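Side-chain contacts in mitochondrial enolase superfamily member 1 (Homo sapiens, PDB 4A35), which catalyses the magnesium-dependent dehydration of L-fuconate to 2-keto-3-deoxy-L-fuconate, a step in the breakdown of L-fucose: residues V140-P144 / R145-S149; L340-L343 / L344-K347; W124-W127 / A128-G132; D84-G87 / D88-G91. One frame throughout, in Å; residues are numbered along the deposited sequence. Where two conformers were deposited one is given.

Interaction 1: residues V140-P144 / R145-S149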
loop_
_atom_site.group_PDB
_atom_site.type_symbol
_atom_site.label_atom_id
_atom_site.label_comp_id
_atom_site.label_asym_id
_atom_site.label_seq_id
_atom_site.Cartn_x
_atom_site.Cartn_y
_atom_site.Cartn_z
ATOM N N VAL A 140 10.983 -23.926 14.592
ATOM C CA VAL A 140 11.592 -24.279 15.918
ATOM C C VAL A 140 12.945 -25.035 15.751
ATOM O O VAL A 140 13.906 -24.722 16.459
ATOM C CB VAL A 140 10.594 -25.076 16.798
ATOM C CG1 VAL A 140 11.285 -25.839 17.956
ATOM C CG2 VAL A 140 9.486 -24.153 17.330
ATOM N N ASP A 141 13.017 -25.999 14.815
ATOM C CA ASP A 141 14.201 -26.827 14.611
ATOM C C ASP A 141 15.286 -26.175 13.775
ATOM O O ASP A 141 16.397 -26.689 13.744
ATOM C CB ASP A 141 13.794 -28.167 13.981
ATOM C CG ASP A 141 13.078 -29.123 14.941
ATOM O OD1 ASP A 141 13.007 -28.807 16.186
ATOM O OD2 ASP A 141 12.640 -30.200 14.480
ATOM N N MET A 142 14.992 -25.015 13.144
ATOM C CA MET A 142 15.904 -24.337 12.238
ATOM C C MET A 142 17.073 -23.738 12.980
ATOM O O MET A 142 16.914 -23.138 14.046
ATOM C CB MET A 142 15.148 -23.219 11.497
ATOM C CG MET A 142 15.603 -23.044 10.124
ATOM S SD MET A 142 14.632 -21.798 9.256
ATOM C CE MET A 142 13.256 -22.852 8.611
ATOM N N ASP A 143 18.255 -23.907 12.420
ATOM C CA ASP A 143 19.461 -23.302 12.953
ATOM C C ASP A 143 19.263 -21.747 12.938
ATOM O O ASP A 143 18.811 -21.237 11.889
ATOM C CB ASP A 143 20.618 -23.730 12.025
ATOM C CG ASP A 143 21.967 -23.194 12.412
ATOM O OD1 ASP A 143 22.235 -22.018 12.123
ATOM O OD2 ASP A 143 22.788 -23.978 12.923
ATOM N N PRO A 144 19.552 -20.977 14.016
ATOM C CA PRO A 144 19.337 -19.509 13.935
ATOM C C PRO A 144 19.967 -18.841 12.691
ATOM O O PRO A 144 19.349 -17.958 12.128
ATOM C CB PRO A 144 19.954 -18.995 15.239
ATOM C CG PRO A 144 19.719 -20.153 16.215
ATOM C CD PRO A 144 20.015 -21.374 15.372
ATOM N N ARG A 145 21.176 -19.257 12.243
ATOM C CA ARG A 145 21.773 -18.624 11.059
ATOM C C ARG A 145 20.930 -18.902 9.794
ATOM O O ARG A 145 20.781 -18.026 8.904
ATOM C CB ARG A 145 23.211 -19.104 10.904
ATOM C CG ARG A 145 24.056 -18.577 12.069
ATOM C CD ARG A 145 25.562 -18.694 11.860
ATOM N NE ARG A 145 26.298 -17.957 12.902
ATOM C CZ ARG A 145 26.606 -16.660 12.844
ATOM N NH1 ARG A 145 26.248 -15.928 11.789
ATOM N NH2 ARG A 145 27.267 -16.085 13.841
ATOM N N MET A 146 20.349 -20.116 9.737
ATOM C CA MET A 146 19.491 -20.534 8.627
ATOM C C MET A 146 18.222 -19.694 8.634
ATOM O O MET A 146 17.806 -19.208 7.580
ATOM C CB MET A 146 19.163 -22.048 8.701
ATOM C CG MET A 146 18.113 -22.522 7.667
ATOM S SD MET A 146 18.761 -22.321 5.999
ATOM C CE MET A 146 17.341 -22.637 5.043
ATOM N N LEU A 147 17.591 -19.550 9.800
ATOM C CA LEU A 147 16.371 -18.752 9.904
ATOM C C LEU A 147 16.631 -17.277 9.459
ATOM O O LEU A 147 15.896 -16.754 8.625
ATOM C CB LEU A 147 15.817 -18.826 11.348
ATOM C CG LEU A 147 14.368 -18.293 11.462
ATOM C CD1 LEU A 147 13.563 -19.083 12.433
ATOM C CD2 LEU A 147 14.316 -16.793 11.781
ATOM N N VAL A 148 17.710 -16.629 9.973
ATOM C CA VAL A 148 17.977 -15.228 9.592
ATOM C C VAL A 148 18.297 -15.133 8.072
ATOM O O VAL A 148 17.934 -14.122 7.443
ATOM C CB VAL A 148 19.029 -14.490 10.461
ATOM C CG1 VAL A 148 18.583 -14.422 11.918
ATOM C CG2 VAL A 148 20.406 -15.120 10.334
ATOM N N SER A 149 18.847 -16.214 7.443
ATOM C CA SER A 149 19.094 -16.246 5.993
ATOM C C SER A 149 17.776 -16.211 5.187
ATOM O O SER A 149 17.839 -15.967 3.969
ATOM C CB SER A 149 19.919 -17.465 5.566
ATOM O OG SER A 149 19.136 -18.633 5.347
#

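Interaction 2: residues L340-L343 / L344-K347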
loop_
_atom_site.group_PDB
_atom_site.type_symbol
_atom_site.label_atom_id
_atom_site.label_comp_id
_atom_site.label_asym_id
_atom_site.label_seq_id
_atom_site.Cartn_x
_atom_site.Cartn_y
_atom_site.Cartn_z
ATOM N N LEU A 340 8.362 -13.319 10.393
ATOM C CA LEU A 340 9.507 -13.611 11.293
ATOM C C LEU A 340 10.220 -12.317 11.696
ATOM O O LEU A 340 10.525 -12.140 12.882
ATOM C CB LEU A 340 10.540 -14.544 10.629
ATOM C CG LEU A 340 10.088 -16.006 10.482
ATOM C CD1 LEU A 340 11.061 -16.760 9.541
ATOM C CD2 LEU A 340 10.021 -16.678 11.850
ATOM N N SER A 341 10.439 -11.411 10.719
ATOM C CA SER A 341 11.130 -10.115 10.978
ATOM C C SER A 341 10.315 -9.259 11.961
ATOM O O SER A 341 10.904 -8.586 12.818
ATOM C CB SER A 341 11.381 -9.353 9.673
ATOM O OG SER A 341 10.252 -8.734 9.073
ATOM N N VAL A 342 8.964 -9.344 11.876
ATOM C CA VAL A 342 8.089 -8.543 12.745
ATOM C C VAL A 342 8.081 -9.201 14.139
ATOM O O VAL A 342 8.137 -8.490 15.126
ATOM C CB VAL A 342 6.687 -8.380 12.111
ATOM C CG1 VAL A 342 5.707 -7.701 13.092
ATOM C CG2 VAL A 342 6.776 -7.529 10.824
ATOM N N LEU A 343 7.992 -10.552 14.241
ATOM C CA LEU A 343 8.091 -11.197 15.571
ATOM C C LEU A 343 9.400 -10.788 16.263
ATOM O O LEU A 343 9.440 -10.546 17.476
ATOM C CB LEU A 343 8.067 -12.753 15.436
ATOM C CG LEU A 343 6.725 -13.327 14.989
ATOM C CD1 LEU A 343 6.879 -14.838 14.684
ATOM C CD2 LEU A 343 5.633 -13.070 16.075
ATOM N N LEU A 344 10.497 -10.824 15.504
ATOM C CA LEU A 344 11.811 -10.466 16.083
ATOM C C LEU A 344 11.882 -8.984 16.494
ATOM O O LEU A 344 12.373 -8.686 17.583
ATOM C CB LEU A 344 12.950 -10.821 15.112
ATOM C CG LEU A 344 13.197 -12.333 14.916
ATOM C CD1 LEU A 344 13.997 -12.567 13.619
ATOM C CD2 LEU A 344 13.883 -12.937 16.156
ATOM N N MET A 345 11.296 -8.089 15.723
ATOM C CA MET A 345 11.276 -6.666 16.128
ATOM C C MET A 345 10.424 -6.462 17.391
ATOM O O MET A 345 10.838 -5.762 18.293
ATOM C CB MET A 345 10.720 -5.760 15.008
ATOM C CG MET A 345 11.726 -5.524 13.856
ATOM S SD MET A 345 11.170 -4.206 12.752
ATOM C CE MET A 345 9.660 -4.983 12.046
ATOM N N ALA A 346 9.237 -7.146 17.482
ATOM C CA ALA A 346 8.341 -6.994 18.638
ATOM C C ALA A 346 9.067 -7.466 19.912
ATOM O O ALA A 346 8.938 -6.832 20.946
ATOM C CB ALA A 346 7.077 -7.837 18.407
ATOM N N LYS A 347 9.819 -8.585 19.839
ATOM C CA LYS A 347 10.609 -9.061 21.012
ATOM C C LYS A 347 11.720 -8.030 21.383
ATOM O O LYS A 347 11.899 -7.724 22.570
ATOM C CB LYS A 347 11.223 -10.449 20.723
ATOM C CG LYS A 347 12.055 -11.056 21.876
ATOM C CD LYS A 347 11.371 -10.990 23.245
ATOM C CE LYS A 347 12.229 -11.747 24.213
ATOM N NZ LYS A 347 11.869 -11.371 25.606
#

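Interaction 3: residues W124-W127 / A128-G132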
loop_
_atom_site.group_PDB
_atom_site.type_symbol
_atom_site.label_atom_id
_atom_site.label_comp_id
_atom_site.label_asym_id
_atom_site.label_seq_id
_atom_site.Cartn_x
_atom_site.Cartn_y
_atom_site.Cartn_z
ATOM N N TRP A 124 6.479 -22.224 1.557
ATOM C CA TRP A 124 6.672 -22.672 2.974
ATOM C C TRP A 124 5.911 -23.987 3.202
ATOM O O TRP A 124 6.450 -24.906 3.814
ATOM C CB TRP A 124 6.205 -21.592 3.948
ATOM C CG TRP A 124 7.250 -20.528 4.126
ATOM C CD1 TRP A 124 7.332 -19.327 3.468
ATOM C CD2 TRP A 124 8.415 -20.619 4.949
ATOM N NE1 TRP A 124 8.499 -18.682 3.809
ATOM C CE2 TRP A 124 9.131 -19.406 4.797
ATOM C CE3 TRP A 124 8.876 -21.577 5.882
ATOM C CZ2 TRP A 124 10.320 -19.149 5.489
ATOM C CZ3 TRP A 124 10.021 -21.288 6.629
ATOM C CH2 TRP A 124 10.728 -20.087 6.428
ATOM N N ASP A 125 4.693 -24.110 2.638
ATOM C CA ASP A 125 3.905 -25.359 2.781
ATOM C C ASP A 125 4.646 -26.529 2.150
ATOM O O ASP A 125 4.873 -27.559 2.812
ATOM C CB ASP A 125 2.509 -25.200 2.158
ATOM C CG ASP A 125 1.637 -26.452 2.321
ATOM O OD1 ASP A 125 1.432 -26.901 3.500
ATOM O OD2 ASP A 125 1.115 -26.944 1.292
ATOM N N LEU A 126 5.136 -26.317 0.926
ATOM C CA LEU A 126 5.878 -27.332 0.198
ATOM C C LEU A 126 7.153 -27.758 0.942
ATOM O O LEU A 126 7.407 -28.968 1.111
ATOM C CB LEU A 126 6.217 -26.777 -1.192
ATOM C CG LEU A 126 7.057 -27.680 -2.109
ATOM C CD1 LEU A 126 6.397 -29.080 -2.320
ATOM C CD2 LEU A 126 7.303 -26.969 -3.460
ATOM N N TRP A 127 7.944 -26.790 1.381
ATOM C CA TRP A 127 9.192 -27.043 2.094
ATOM C C TRP A 127 8.908 -27.855 3.379
ATOM O O TRP A 127 9.526 -28.910 3.599
ATOM C CB TRP A 127 9.880 -25.677 2.420
ATOM C CG TRP A 127 11.208 -25.792 3.107
ATOM C CD1 TRP A 127 12.004 -26.902 3.186
ATOM C CD2 TRP A 127 11.903 -24.752 3.812
ATOM N NE1 TRP A 127 13.138 -26.623 3.904
ATOM C CE2 TRP A 127 13.137 -25.292 4.237
ATOM C CE3 TRP A 127 11.667 -23.379 3.998
ATOM C CZ2 TRP A 127 14.072 -24.542 4.970
ATOM C CZ3 TRP A 127 12.612 -22.629 4.688
ATOM C CH2 TRP A 127 13.806 -23.205 5.145
ATOM N N ALA A 128 7.943 -27.393 4.197
ATOM C CA ALA A 128 7.604 -28.071 5.473
ATOM C C ALA A 128 7.111 -29.500 5.198
ATOM O O ALA A 128 7.565 -30.438 5.842
ATOM C CB ALA A 128 6.560 -27.274 6.240
ATOM N N LYS A 129 6.304 -29.683 4.159
ATOM C CA LYS A 129 5.848 -31.037 3.788
ATOM C C LYS A 129 7.009 -31.934 3.336
ATOM O O LYS A 129 7.038 -33.110 3.733
ATOM C CB LYS A 129 4.783 -30.989 2.672
ATOM C CG LYS A 129 3.400 -30.478 3.110
ATOM C CD LYS A 129 2.496 -30.311 1.871
ATOM C CE LYS A 129 1.049 -30.117 2.305
ATOM N NZ LYS A 129 0.204 -29.599 1.180
ATOM N N GLN A 130 7.945 -31.416 2.488
ATOM C CA GLN A 130 9.081 -32.249 2.043
ATOM C C GLN A 130 9.979 -32.639 3.241
ATOM O O GLN A 130 10.579 -33.727 3.234
ATOM C CB GLN A 130 9.914 -31.559 0.971
ATOM C CG GLN A 130 9.202 -31.426 -0.377
ATOM C CD GLN A 130 10.197 -31.136 -1.473
ATOM O OE1 GLN A 130 11.365 -30.825 -1.217
ATOM N NE2 GLN A 130 9.766 -31.228 -2.725
ATOM N N GLU A 131 10.022 -31.771 4.286
ATOM C CA GLU A 131 10.778 -32.017 5.527
ATOM C C GLU A 131 9.990 -32.880 6.550
ATOM O O GLU A 131 10.575 -33.325 7.548
ATOM C CB GLU A 131 11.211 -30.679 6.180
ATOM C CG GLU A 131 12.120 -29.815 5.314
ATOM C CD GLU A 131 13.588 -30.179 5.151
ATOM O OE1 GLU A 131 13.943 -31.351 5.405
ATOM O OE2 GLU A 131 14.391 -29.285 4.791
ATOM N N GLY A 132 8.698 -33.131 6.284
ATOM C CA GLY A 132 7.834 -33.973 7.108
ATOM C C GLY A 132 7.533 -33.364 8.454
ATOM O O GLY A 132 7.408 -34.079 9.455
#

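Interaction 4: residues D84-G87 / D88-G91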
loop_
_atom_site.group_PDB
_atom_site.type_symbol
_atom_site.label_atom_id
_atom_site.label_comp_id
_atom_site.label_asym_id
_atom_site.label_seq_id
_atom_site.Cartn_x
_atom_site.Cartn_y
_atom_site.Cartn_z
ATOM N N ASP A 84 17.353 -24.156 -4.196
ATOM C CA ASP A 84 17.888 -22.840 -4.538
ATOM C C ASP A 84 17.089 -21.719 -3.901
ATOM O O ASP A 84 17.675 -20.687 -3.572
ATOM C CB ASP A 84 17.924 -22.654 -6.069
ATOM C CG ASP A 84 19.037 -23.440 -6.761
ATOM O OD1 ASP A 84 19.963 -23.909 -6.063
ATOM O OD2 ASP A 84 19.011 -23.525 -8.000
ATOM N N ILE A 85 15.763 -21.906 -3.779
ATOM C CA ILE A 85 14.863 -20.941 -3.137
ATOM C C ILE A 85 15.141 -20.950 -1.627
ATOM O O ILE A 85 15.514 -19.925 -1.078
ATOM C CB ILE A 85 13.360 -21.243 -3.434
ATOM C CG1 ILE A 85 13.032 -21.068 -4.943
ATOM C CG2 ILE A 85 12.454 -20.347 -2.526
ATOM C CD1 ILE A 85 11.606 -21.519 -5.370
ATOM N N VAL A 86 14.987 -22.110 -0.978
ATOM C CA VAL A 86 15.092 -22.262 0.487
ATOM C C VAL A 86 16.549 -22.026 0.951
ATOM O O VAL A 86 16.750 -21.626 2.091
ATOM C CB VAL A 86 14.452 -23.589 1.042
ATOM C CG1 VAL A 86 12.980 -23.710 0.603
ATOM C CG2 VAL A 86 15.236 -24.822 0.632
ATOM N N GLY A 87 17.512 -22.214 0.048
ATOM C CA GLY A 87 18.936 -21.992 0.287
ATOM C C GLY A 87 19.324 -20.521 0.319
ATOM O O GLY A 87 20.382 -20.170 0.848
ATOM N N ASP A 88 18.491 -19.641 -0.272
ATOM C CA ASP A 88 18.702 -18.172 -0.246
ATOM C C ASP A 88 17.318 -17.571 -0.266
ATOM O O ASP A 88 16.891 -16.985 -1.276
ATOM C CB ASP A 88 19.583 -17.662 -1.410
ATOM C CG ASP A 88 19.805 -16.146 -1.395
ATOM O OD1 ASP A 88 19.539 -15.506 -0.331
ATOM O OD2 ASP A 88 20.228 -15.603 -2.429
ATOM N N PHE A 89 16.586 -17.767 0.851
ATOM C CA PHE A 89 15.190 -17.369 0.909
ATOM C C PHE A 89 15.092 -15.848 0.910
ATOM O O PHE A 89 14.198 -15.303 0.257
ATOM C CB PHE A 89 14.475 -18.029 2.081
ATOM C CG PHE A 89 13.092 -18.577 1.760
ATOM C CD1 PHE A 89 12.278 -17.954 0.803
ATOM C CD2 PHE A 89 12.606 -19.706 2.412
ATOM C CE1 PHE A 89 10.988 -18.448 0.515
ATOM C CE2 PHE A 89 11.304 -20.184 2.152
ATOM C CZ PHE A 89 10.503 -19.542 1.206
ATOM N N ARG A 90 16.074 -15.162 1.511
ATOM C CA ARG A 90 16.164 -13.690 1.468
ATOM C C ARG A 90 16.219 -13.180 0.008
ATOM O O ARG A 90 15.483 -12.262 -0.348
ATOM C CB ARG A 90 17.421 -13.210 2.221
ATOM C CG ARG A 90 17.661 -11.712 2.065
ATOM C CD ARG A 90 18.943 -11.328 2.710
ATOM N NE ARG A 90 18.908 -11.678 4.128
ATOM C CZ ARG A 90 19.978 -11.836 4.894
ATOM N NH1 ARG A 90 21.200 -11.622 4.399
ATOM N NH2 ARG A 90 19.843 -12.175 6.165
ATOM N N GLY A 91 17.088 -13.785 -0.811
ATOM C CA GLY A 91 17.242 -13.456 -2.229
ATOM C C GLY A 91 15.951 -13.626 -3.003
ATOM O O GLY A 91 15.548 -12.735 -3.767
HETATM O O HOH W 1 16.884 -18.009 -3.788
HETATM O O HOH W 2 17.749 -19.208 2.899
#

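Interaction 1: residues V140-P144 / R145-S149
Met142 lays its CG against CG of Met146 at 3.6 Å, where the chain leaves helix 135-141 and an N-cap opens helix 144-148, with Asp143 as the cap and Pro144 in its first turn. The close packing is all thioether and aliphatic: with CG and SD of Met142 in extended line (chi2 177°), SD lies 3.6 Å from Leu147 CA, and the bend at chi3 turns only the methyl, which goes on to Trp127 of helix 110-131. Met146 crosses the Met142 chain at a slant and touches the same tryptophan. Leu147, buried, faces Phe372 of helix 362-377.

The other side is open to solvent. Arg145 sends an extended chain away from the turn, and its NE stays 5.8 Å from Asp143 OD1, so the two opposite charges do not pair directly. Asp143 binds the backbone of the new helix instead, with both its carbonyl and its carboxylate. Its O receives Leu147 N in a nearly straight bond of 2.9 Å, the first full turn of the helix. With CG anti to the backbone N (chi1 180°), its carboxylate swings forward, and OD1 takes Arg145 N at 3.0 Å on the anti side, 24° out of the carboxylate plane.

Interaction 2: residues L340-L343 / L344-K347
Val342 and Met345 meet through their ends, CG2 of the valine lying 4.0 Å from CE of the methionine. The Met345 chain leaves with CG beside its backbone N and turns back only at the last torsion (chi3 -66°), so that the methyl returns over the preceding turn and also comes within 4.0 Å of Val342 CA. On its way it passes Ser341 O, which CG approaches to 3.3 Å. Leu344 treats Leu340 O in the same manner, its CG 3.4 Å from that oxygen, while Ala346 CB rests on Val342 O.

Behind these contacts lies the backbone ladder of an alpha-helix, four i to i+4 bonds in succession. Leu344 N reaches Leu340 O at 2.9 Å, and Met345 N, Ala346 N and Lys347 N repeat the step onto Ser341, Val342 and Leu343. This is part of helix 335-348 in the C-terminal, TIM-barrel-like domain of the enolase superfamily.

Further out, Val342 and Met345 face helix 311-319, touching Phe314 and Leu318 respectively. Leu340 touches Phe372 of helix 362-377; Leu344 touches Val377 of that helix and Leu169 of helix 162-171. Leu343 touches Asp373, which with Tyr188 and Ser380 binds a magnesium ion other than that of Asp251, Glu277 and Glu306; a bound magnesium ion lies about 7 Å from the leucine side chain. Ser341 OG bonds back to Glu338 O, and Lys347 NZ pairs with Glu350.

Interaction 3: residues W124-W127 / A128-G132
Trp127 turns the N-H edge of its indole toward Glu131, one helical turn on: NE1 donates to OE2 at 3.1 Å. Ring and carboxylate planes stand 46° apart, and OE2 receives the bond on its anti lone pair, 16° out of the indole plane. A bend in the glutamate chain (chi2 -76°) brings the carboxylate beside the ring; CG itself lies 3.6 Å from Trp127 CD1. Met2 N bonds to OE1, and Ser1, probably left from the construct, to OE2. Trp127 sets CE3 3.7 Å above one face of Trp124, toward its rim.

Lys129 crosses Asp125 at an angle and, extended beyond CG, brings NZ to the syn side of OD2 at 2.8 Å, a salt bridge. Each charge has a further partner: Cys53 N on OD2, and Glu418 on the lysine. Leu126 and Gln130 run side by side, CD1 4.0 Å from NE2, and that amide bonds on to Arg4 O.

The Trp127-Glu131, Asp125-Lys129 and Leu126-Gln130 pairs are each four residues apart along helix 110-131 of the N-terminal capping domain of the mandelate racemase family. Gly132, the first residue beyond it, has positive phi and bonds from N to Lys129 O in a Schellman motif.

Interaction 4: residues D84-G87 / D88-G91
Ile85 against Phe89 is a CH-pi contact at a helix-to-helix corner, where helix 82-86 gives way to helix 89-97 in the N-terminal domain. The CG2 methyl of Ile85 sits over one face of the ring, 4.2 Å from its centroid and offset toward the rim, with the two side chains crossing at a slant. That methyl is anti to the backbone N, while CG1 (chi1 -65°) leads away, and the side chain also touches Val77, Lys80 and Val123. Val86 adds a looser touch, CG1 to Phe89 CE2 at 4.2 Å. Beyond the corner, Phe89 stacks on Trp124 and touches Leu120 and Val123, all of helix 110-131.

The polar side of the corner is bridged partly by water. Asp88 N donates to Ile85 O at 3.1 Å, coming from well above the carbonyl plane, a bond that spans three residues round the corner. One water gives hydrogen bonds to both Asp84 O and Asp88 O; a second donates to Val86 O and accepts from Phe89 N at 2.8 Å. Asp84 O, Val86 O, Asp88 O and the Phe89 N-H thus find partners through water.

Asp88 then starts the new helix: its OD1 accepts Gly91 N at 3.0 Å from above the carboxylate plane, the side-chain bond of a helix N-cap.

Interactions 2 and 3 are buried and lie within single helices; interactions 1 and 4 are partly exposed corners between two helices, each restarted by an aspartate N-cap. The side chains that meet in interaction 2 are apolar and sit in the barrel-like domain, whereas interaction 3 mixes tryptophans with a salt bridge from buried Asp125 to Lys129. Trp127 of interaction 3 joins both corners: its CH2 meets the Met142 and Met146 methyls of interaction 1, and its CD2 packs on Val86 CG1 of interaction 4. The two corners also touch directly, through Ser149 O and Arg90 N. Interaction 2 reaches the group through Leu340, whose CD1 lies 4.0 Å from Leu147 CD2.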